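Long-range contacts in cephalosporin acylase (Bacillus halodurans, PDB 2NLZ), which is probably an acylase of the gamma-glutamyltranspeptidase family, an N-terminal nucleophile hydrolase expected to cleave amide bonds of cephalosporin or gamma-glutamyl compounds: residues Thr28-Ala33 with Ala57-Glu62; Pro63-Gly67 with Gln375-Phe381. The protein carries 1 engineered substitution. All blocks are in the same frame, centred on the assembly; numbering follows the deposited sequence.

Interaction 1 (Thr28-Ala33 with Ala57-Glu62); sequences TSQPLA and ALTVLE
Glu-62 OE2 is gripped by two side chains of the turn that leads into helix 31-42. Ser-29 OG donates to it over 2.9 Å, arriving on the syn side of the carboxylate, 24° out of its plane. Gln-30 NE2 adds a weak bond of 2.7 Å with poor angular geometry, its amide plane turned 79° against the carboxylate. Glu-62 holds CG anti to its own backbone N (chi1 -163°) and stays extended beyond it, which carries the acid back to the turn. The other oxygen, OE1, takes a salt bridge from Arg-511 and a hydrogen bond from Ser-65 OG, so both oxygens of this buried acid have partners, and its negative charge is probably stabilised.

Gln-30 is the N-cap residue of helix 31-42 and Glu-62 the first residue past helix 47-61: the start of one helix meets the finish of the next in an antiparallel helical hairpin. This pair belongs to a helical layer of the alpha-beta-beta-alpha fold of N-terminal nucleophile hydrolases, and Leu-58 rests on Val-359 and Leu-361 of strand 359-365.

Apolar contacts fill the rest. Leu-61 CB meets Gln-30 CG at 3.8 Å, while Leu-61 CD1 lies 4.0 Å from Ala-33 CB. Leu-32 crosses Leu-61 at about a right angle and also packs on Ala-538 of a second subunit. Leu-58 CD2 sits 3.7 Å from Ala-33 CB and equally near Gln-30 CB. Small side chains let the helices come close, with Ala-33 CB and Ala-57 CB 4.1 Å apart. Beside Leu-58 CD1, Thr-28 OG1 is hydrogen-bonded to Tyr-360 O.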
ATOM      1  N   THR D  28      23.944 -13.024  -8.790  1.00 19.54           N
ATOM      2  CA  THR D  28      24.613 -11.789  -9.162  1.00 19.47           C
ATOM      3  C   THR D  28      23.686 -10.813  -9.904  1.00 22.58           C
ATOM      4  O   THR D  28      22.529 -11.133 -10.214  1.00 25.97           O
ATOM      5  CB  THR D  28      25.884 -12.061 -10.002  1.00 22.01           C
ATOM      6  OG1 THR D  28      26.640 -10.848 -10.138  1.00 20.54           O
ATOM      7  CG2 THR D  28      25.510 -12.635 -11.381  1.00 19.70           C
ATOM      8  N   SER D  29      24.236  -9.635 -10.200  1.00 22.20           N
ATOM      9  CA  SER D  29      23.490  -8.525 -10.749  1.00 25.20           C
ATOM     10  C   SER D  29      23.346  -8.533 -12.265  1.00 30.15           C
ATOM     11  O   SER D  29      22.806  -7.585 -12.832  1.00 37.99           O
ATOM     12  CB  SER D  29      24.152  -7.224 -10.320  1.00 27.22           C
ATOM     13  OG  SER D  29      25.453  -7.136 -10.854  1.00 26.41           O
ATOM     14  N   GLN D  30      23.823  -9.572 -12.937  1.00 27.42           N
ATOM     15  CA  GLN D  30      23.629  -9.638 -14.384  1.00 26.85           C
ATOM     16  C   GLN D  30      23.314 -11.061 -14.788  1.00 29.61           C
ATOM     17  O   GLN D  30      24.144 -11.934 -14.579  1.00 27.62           O
ATOM     18  CB  GLN D  30      24.881  -9.150 -15.103  1.00 24.16           C
ATOM     19  CG  GLN D  30      24.600  -8.379 -16.375  1.00 34.84           C
ATOM     20  CD  GLN D  30      23.828  -7.091 -16.125  1.00 34.86           C
ATOM     21  OE1 GLN D  30      22.891  -6.766 -16.858  1.00 41.41           O
ATOM     22  NE2 GLN D  30      24.218  -6.349 -15.085  1.00 23.32           N
ATOM     23  N   PRO D  31      22.114 -11.304 -15.359  1.00 28.55           N
ATOM     24  CA  PRO D  31      21.606 -12.673 -15.557  1.00 24.45           C
ATOM     25  C   PRO D  31      22.529 -13.555 -16.400  1.00 25.25           C
ATOM     26  O   PRO D  31      22.719 -14.736 -16.074  1.00 23.86           O
ATOM     27  CB  PRO D  31      20.261 -12.458 -16.258  1.00 15.16           C
ATOM     28  CG  PRO D  31      19.875 -11.064 -15.924  1.00 27.13           C
ATOM     29  CD  PRO D  31      21.167 -10.299 -15.862  1.00 28.03           C
ATOM     30  N   LEU D  32      23.115 -12.973 -17.450  1.00 26.02           N
ATOM     31  CA  LEU D  32      24.118 -13.650 -18.264  1.00 20.87           C
ATOM     32  C   LEU D  32      25.425 -13.921 -17.514  1.00 23.84           C
ATOM     33  O   LEU D  32      26.169 -14.822 -17.883  1.00 28.08           O
ATOM     34  CB  LEU D  32      24.403 -12.859 -19.536  1.00 27.41           C
ATOM     35  CG  LEU D  32      23.234 -12.602 -20.492  1.00 32.52           C
ATOM     36  CD1 LEU D  32      23.641 -11.544 -21.498  1.00 34.89           C
ATOM     37  CD2 LEU D  32      22.759 -13.867 -21.205  1.00 21.92           C
ATOM     38  N   ALA D  33      25.718 -13.136 -16.481  1.00 19.88           N
ATOM     39  CA  ALA D  33      26.891 -13.396 -15.642  1.00 27.09           C
ATOM     40  C   ALA D  33      26.634 -14.615 -14.773  1.00 23.32           C
ATOM     41  O   ALA D  33      27.487 -15.495 -14.660  1.00 27.71           O
ATOM     42  CB  ALA D  33      27.253 -12.178 -14.789  1.00 21.20           C
ATOM     43  N   ALA D  57      32.930 -12.189 -16.331  1.00 17.46           N
ATOM     44  CA  ALA D  57      31.757 -11.920 -17.159  1.00 24.80           C
ATOM     45  C   ALA D  57      31.215 -10.521 -16.912  1.00 23.45           C
ATOM     46  O   ALA D  57      30.931  -9.797 -17.865  1.00 24.08           O
ATOM     47  CB  ALA D  57      30.672 -12.960 -16.928  1.00 32.32           C
ATOM     48  N   LEU D  58      31.111 -10.152 -15.630  1.00 22.59           N
ATOM     49  CA  LEU D  58      30.613  -8.839 -15.187  1.00 24.33           C
ATOM     50  C   LEU D  58      31.470  -7.688 -15.694  1.00 27.83           C
ATOM     51  O   LEU D  58      30.992  -6.568 -15.881  1.00 30.04           O
ATOM     52  CB  LEU D  58      30.536  -8.783 -13.655  1.00 15.36           C
ATOM     53  CG  LEU D  58      29.419  -9.582 -12.980  1.00 25.85           C
ATOM     54  CD1 LEU D  58      29.696  -9.828 -11.498  1.00 33.15           C
ATOM     55  CD2 LEU D  58      28.072  -8.916 -13.170  1.00 28.39           C
ATOM     56  N   THR D  59      32.749  -7.988 -15.900  1.00 30.95           N
ATOM     57  CA  THR D  59      33.722  -7.051 -16.445  1.00 22.94           C
ATOM     58  C   THR D  59      33.310  -6.567 -17.835  1.00 20.65           C
ATOM     59  O   THR D  59      33.617  -5.446 -18.231  1.00 30.30           O
ATOM     60  CB  THR D  59      35.107  -7.690 -16.431  1.00 20.64           C
ATOM     61  OG1 THR D  59      35.921  -7.013 -15.473  1.00 33.49           O
ATOM     62  CG2 THR D  59      35.774  -7.632 -17.790  1.00 23.28           C
ATOM     63  N   VAL D  60      32.574  -7.412 -18.547  1.00 23.66           N
ATOM     64  CA  VAL D  60      32.098  -7.097 -19.873  1.00 24.24           C
ATOM     65  C   VAL D  60      30.630  -6.697 -19.842  1.00 25.80           C
ATOM     66  O   VAL D  60      30.217  -5.801 -20.578  1.00 26.54           O
ATOM     67  CB  VAL D  60      32.265  -8.298 -20.813  1.00 29.76           C
ATOM     68  CG1 VAL D  60      31.635  -8.004 -22.177  1.00 18.92           C
ATOM     69  CG2 VAL D  60      33.751  -8.698 -20.939  1.00 19.06           C
ATOM     70  N   LEU D  61      29.858  -7.348 -18.969  1.00 26.25           N
ATOM     71  CA  LEU D  61      28.393  -7.250 -18.975  1.00 24.94           C
ATOM     72  C   LEU D  61      27.827  -6.064 -18.217  1.00 24.98           C
ATOM     73  O   LEU D  61      26.721  -5.597 -18.516  1.00 23.88           O
ATOM     74  CB  LEU D  61      27.768  -8.537 -18.457  1.00 23.76           C
ATOM     75  CG  LEU D  61      27.998  -9.760 -19.341  1.00 22.74           C
ATOM     76  CD1 LEU D  61      27.776 -11.030 -18.548  1.00 22.24           C
ATOM     77  CD2 LEU D  61      27.104  -9.683 -20.576  1.00 30.26           C
ATOM     78  N   GLU D  62      28.586  -5.577 -17.244  1.00 13.01           N
ATOM     79  CA  GLU D  62      28.195  -4.385 -16.485  1.00 21.79           C
ATOM     80  C   GLU D  62      29.363  -3.398 -16.319  1.00 23.49           C
ATOM     81  O   GLU D  62      29.869  -3.218 -15.213  1.00 27.47           O
ATOM     82  CB  GLU D  62      27.642  -4.798 -15.121  1.00 20.60           C
ATOM     83  CG  GLU D  62      26.846  -3.727 -14.418  1.00 23.81           C
ATOM     84  CD  GLU D  62      26.242  -4.203 -13.109  1.00 23.42           C
ATOM     85  OE1 GLU D  62      26.340  -3.466 -12.109  1.00 27.16           O
ATOM     86  OE2 GLU D  62      25.669  -5.310 -13.079  1.00 14.15           O
TER

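Interaction 2 (Pro63-Gly67 with Gln375-Phe381); sequences PTSNG and QSNYMGF
Thr-64 and Pro-63 pack against the ring of Phe-381. In a CH-pi contact, Thr-64 CA stands 4.1 Å from the Phe-381 ring centroid, 16° off the ring normal; Pro-63 O lies above the same face, nearer the rim. Thr-64 CG2 approaches Phe-381 CE2 to 3.7 Å, and Pro-63 CB comes equally close to Phe-381 CE1. Trp-163 of helix 157-173 and Trp-182 meet the ring edge-to-face, and Phe-186 joins at about 55°. An alanine in place of Phe-381 would probably strip Thr-64 CA of its CH-pi partner and leave Trp-182 and Phe-186 without the ring they meet.

Gly-380 CA lies 3.1 Å from Thr-64 O, a bent CA-H...O contact. Gly-380 has a positive phi, a backbone conformation most easily adopted by glycine.

The side chains of Asn-66 and Gln-375 cross with their amide planes 50° apart, and Gln-375 OE1 accepts from Trp-126 NE1. Asn-377 ND2 donates to Phe-381 O over 2.7 Å, from above the carbonyl plane, and also to Ala-393 O. At the Phe-381 end, then, mainly dispersion and C-H contacts join the segments, whereas at the other Ser-70 OG links Gly-67 O and Asn-377 OD1.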
ATOM      1  N   PRO D  63      29.780  -2.734 -17.419  1.00 24.08           N
ATOM      2  CA  PRO D  63      30.974  -1.878 -17.401  1.00 27.82           C
ATOM      3  C   PRO D  63      30.779  -0.591 -16.611  1.00 27.04           C
ATOM      4  O   PRO D  63      31.732   0.140 -16.363  1.00 33.09           O
ATOM      5  CB  PRO D  63      31.206  -1.551 -18.881  1.00 26.55           C
ATOM      6  CG  PRO D  63      30.289  -2.468 -19.638  1.00 28.34           C
ATOM      7  CD  PRO D  63      29.147  -2.736 -18.746  1.00 22.34           C
ATOM      8  N   THR D  64      29.546  -0.334 -16.208  1.00 30.10           N
ATOM      9  CA  THR D  64      29.229   0.850 -15.450  1.00 28.45           C
ATOM     10  C   THR D  64      29.606   0.698 -13.990  1.00 29.99           C
ATOM     11  O   THR D  64      29.566   1.666 -13.257  1.00 32.30           O
ATOM     12  CB  THR D  64      27.734   1.177 -15.536  1.00 31.96           C
ATOM     13  OG1 THR D  64      26.969   0.047 -15.106  1.00 35.55           O
ATOM     14  CG2 THR D  64      27.343   1.534 -16.961  1.00 31.76           C
ATOM     15  N   SER D  65      29.978  -0.508 -13.568  1.00 23.69           N
ATOM     16  CA  SER D  65      30.230  -0.788 -12.150  1.00 30.97           C
ATOM     17  C   SER D  65      31.549  -1.509 -11.916  1.00 30.04           C
ATOM     18  O   SER D  65      31.831  -1.989 -10.815  1.00 27.93           O
ATOM     19  CB  SER D  65      29.096  -1.644 -11.583  1.00 29.54           C
ATOM     20  OG  SER D  65      27.882  -0.926 -11.564  1.00 32.39           O
ATOM     21  N   ASN D  66      32.375  -1.558 -12.944  1.00 29.80           N
ATOM     22  CA  ASN D  66      33.343  -2.611 -13.022  1.00 26.68           C
ATOM     23  C   ASN D  66      34.367  -2.372 -14.097  1.00 31.64           C
ATOM     24  O   ASN D  66      34.203  -1.478 -14.917  1.00 37.74           O
ATOM     25  CB  ASN D  66      32.583  -3.872 -13.385  1.00 26.01           C
ATOM     26  CG  ASN D  66      33.208  -5.068 -12.841  1.00 35.41           C
ATOM     27  OD1 ASN D  66      32.945  -6.167 -13.294  1.00 31.95           O
ATOM     28  ND2 ASN D  66      34.067  -4.879 -11.849  1.00 58.97           N
ATOM     29  N   GLY D  67      35.411  -3.193 -14.110  1.00 29.75           N
ATOM     30  CA  GLY D  67      36.386  -3.201 -15.193  1.00 31.10           C
ATOM     31  C   GLY D  67      37.458  -4.247 -14.977  1.00 35.11           C
ATOM     32  O   GLY D  67      37.565  -4.839 -13.903  1.00 35.62           O
ATOM     33  N   GLN D 375      33.990  -6.947  -6.759  1.00 21.33           N
ATOM     34  CA  GLN D 375      35.027  -6.120  -7.409  1.00 28.34           C
ATOM     35  C   GLN D 375      34.477  -4.792  -7.909  1.00 27.65           C
ATOM     36  O   GLN D 375      33.301  -4.700  -8.234  1.00 22.03           O
ATOM     37  CB  GLN D 375      35.767  -6.875  -8.537  1.00 27.29           C
ATOM     38  CG  GLN D 375      34.948  -7.171  -9.766  1.00 20.29           C
ATOM     39  CD  GLN D 375      35.667  -8.013 -10.781  1.00 21.96           C
ATOM     40  OE1 GLN D 375      36.502  -8.844 -10.437  1.00 27.35           O
ATOM     41  NE2 GLN D 375      35.331  -7.820 -12.047  1.00  9.81           N
ATOM     42  N   SER D 376      35.336  -3.774  -7.978  1.00 26.72           N
ATOM     43  CA  SER D 376      34.909  -2.436  -8.379  1.00 32.00           C
ATOM     44  C   SER D 376      36.022  -1.561  -8.965  1.00 32.77           C
ATOM     45  O   SER D 376      37.198  -1.728  -8.651  1.00 35.61           O
ATOM     46  CB  SER D 376      34.261  -1.725  -7.187  1.00 32.68           C
ATOM     47  OG  SER D 376      34.022  -0.353  -7.425  1.00 40.91           O
ATOM     48  N   ASN D 377      35.613  -0.626  -9.821  1.00 32.13           N
ATOM     49  CA  ASN D 377      36.457   0.465 -10.285  1.00 28.38           C
ATOM     50  C   ASN D 377      36.289   1.710  -9.416  1.00 31.50           C
ATOM     51  O   ASN D 377      36.638   2.816  -9.823  1.00 33.49           O
ATOM     52  CB  ASN D 377      36.122   0.795 -11.734  1.00 30.41           C
ATOM     53  CG  ASN D 377      37.080   0.148 -12.708  1.00 32.95           C
ATOM     54  OD1 ASN D 377      37.893  -0.681 -12.318  1.00 27.83           O
ATOM     55  ND2 ASN D 377      37.000   0.535 -13.986  1.00 30.07           N
ATOM     56  N   TYR D 378      35.770   1.500  -8.209  1.00 33.84           N
ATOM     57  CA  TYR D 378      35.309   2.557  -7.309  1.00 34.40           C
ATOM     58  C   TYR D 378      34.163   3.360  -7.926  1.00 34.55           C
ATOM     59  O   TYR D 378      33.016   2.915  -7.891  1.00 45.36           O
ATOM     60  CB  TYR D 378      36.461   3.428  -6.810  1.00 35.49           C
ATOM     61  CG  TYR D 378      36.078   4.415  -5.739  1.00 43.87           C
ATOM     62  CD1 TYR D 378      35.204   4.063  -4.708  1.00 40.52           C
ATOM     63  CD2 TYR D 378      36.599   5.703  -5.744  1.00 45.27           C
ATOM     64  CE1 TYR D 378      34.852   4.983  -3.718  1.00 41.82           C
ATOM     65  CE2 TYR D 378      36.260   6.622  -4.757  1.00 44.29           C
ATOM     66  CZ  TYR D 378      35.388   6.257  -3.753  1.00 35.08           C
ATOM     67  OH  TYR D 378      35.056   7.172  -2.783  1.00 35.57           O
ATOM     68  N   MET D 379      34.453   4.513  -8.511  1.00 38.00           N
ATOM     69  CA  MET D 379      33.385   5.349  -9.046  1.00 38.28           C
ATOM     70  C   MET D 379      32.950   4.977 -10.466  1.00 36.19           C
ATOM     71  O   MET D 379      33.525   5.456 -11.443  1.00 43.63           O
ATOM     72  CB  MET D 379      33.769   6.822  -8.968  1.00 41.83           C
ATOM     73  CG  MET D 379      33.763   7.351  -7.560  1.00 44.43           C
ATOM     74  SD  MET D 379      34.250   9.072  -7.448  1.00 41.17           S
ATOM     75  CE  MET D 379      33.757   9.448  -5.766  1.00 61.41           C
ATOM     76  N   GLY D 380      31.925   4.132 -10.565  1.00 33.27           N
ATOM     77  CA  GLY D 380      31.330   3.782 -11.846  1.00 36.59           C
ATOM     78  C   GLY D 380      32.326   3.142 -12.789  1.00 38.51           C
ATOM     79  O   GLY D 380      32.836   2.059 -12.519  1.00 41.42           O
ATOM     80  N   PHE D 381      32.611   3.829 -13.892  1.00 41.80           N
ATOM     81  CA  PHE D 381      33.600   3.381 -14.866  1.00 37.96           C
ATOM     82  C   PHE D 381      35.021   3.500 -14.311  1.00 39.35           C
ATOM     83  O   PHE D 381      35.949   2.862 -14.805  1.00 40.06           O
ATOM     84  CB  PHE D 381      33.464   4.185 -16.161  1.00 36.08           C
ATOM     85  CG  PHE D 381      32.408   3.667 -17.097  1.00 38.52           C
ATOM     86  CD1 PHE D 381      32.698   2.642 -18.000  1.00 43.40           C
ATOM     87  CD2 PHE D 381      31.138   4.211 -17.097  1.00 34.43           C
ATOM     88  CE1 PHE D 381      31.734   2.160 -18.879  1.00 40.40           C
ATOM     89  CE2 PHE D 381      30.166   3.734 -17.972  1.00 37.36           C
ATOM     90  CZ  PHE D 381      30.465   2.707 -18.869  1.00 32.80           C
TER

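The two contacts follow each other along the chain: interaction 1 closes at Glu-62, the acid already bonded to Ser-65, and interaction 2 opens at Pro-63, their centres about 12 Å apart. Helix 47-61 also touches interaction 2, since Thr-59 OG1 packs 3.1 Å from Gly-67 O and 3.6 Å from Gln-375 NE2. Val-359 is a common neighbour, touched by Leu-58 and Glu-62 from interaction 1 and by Ser-65 and Gln-375 from interaction 2. In this family the small subunit begins with its nucleophilic threonine; Thr-358, following the unmodelled 354-357, is probably that residue by analogy. Interaction 2 reaches it through the backbone of Ser-65, while interaction 1 comes as near as Val-359.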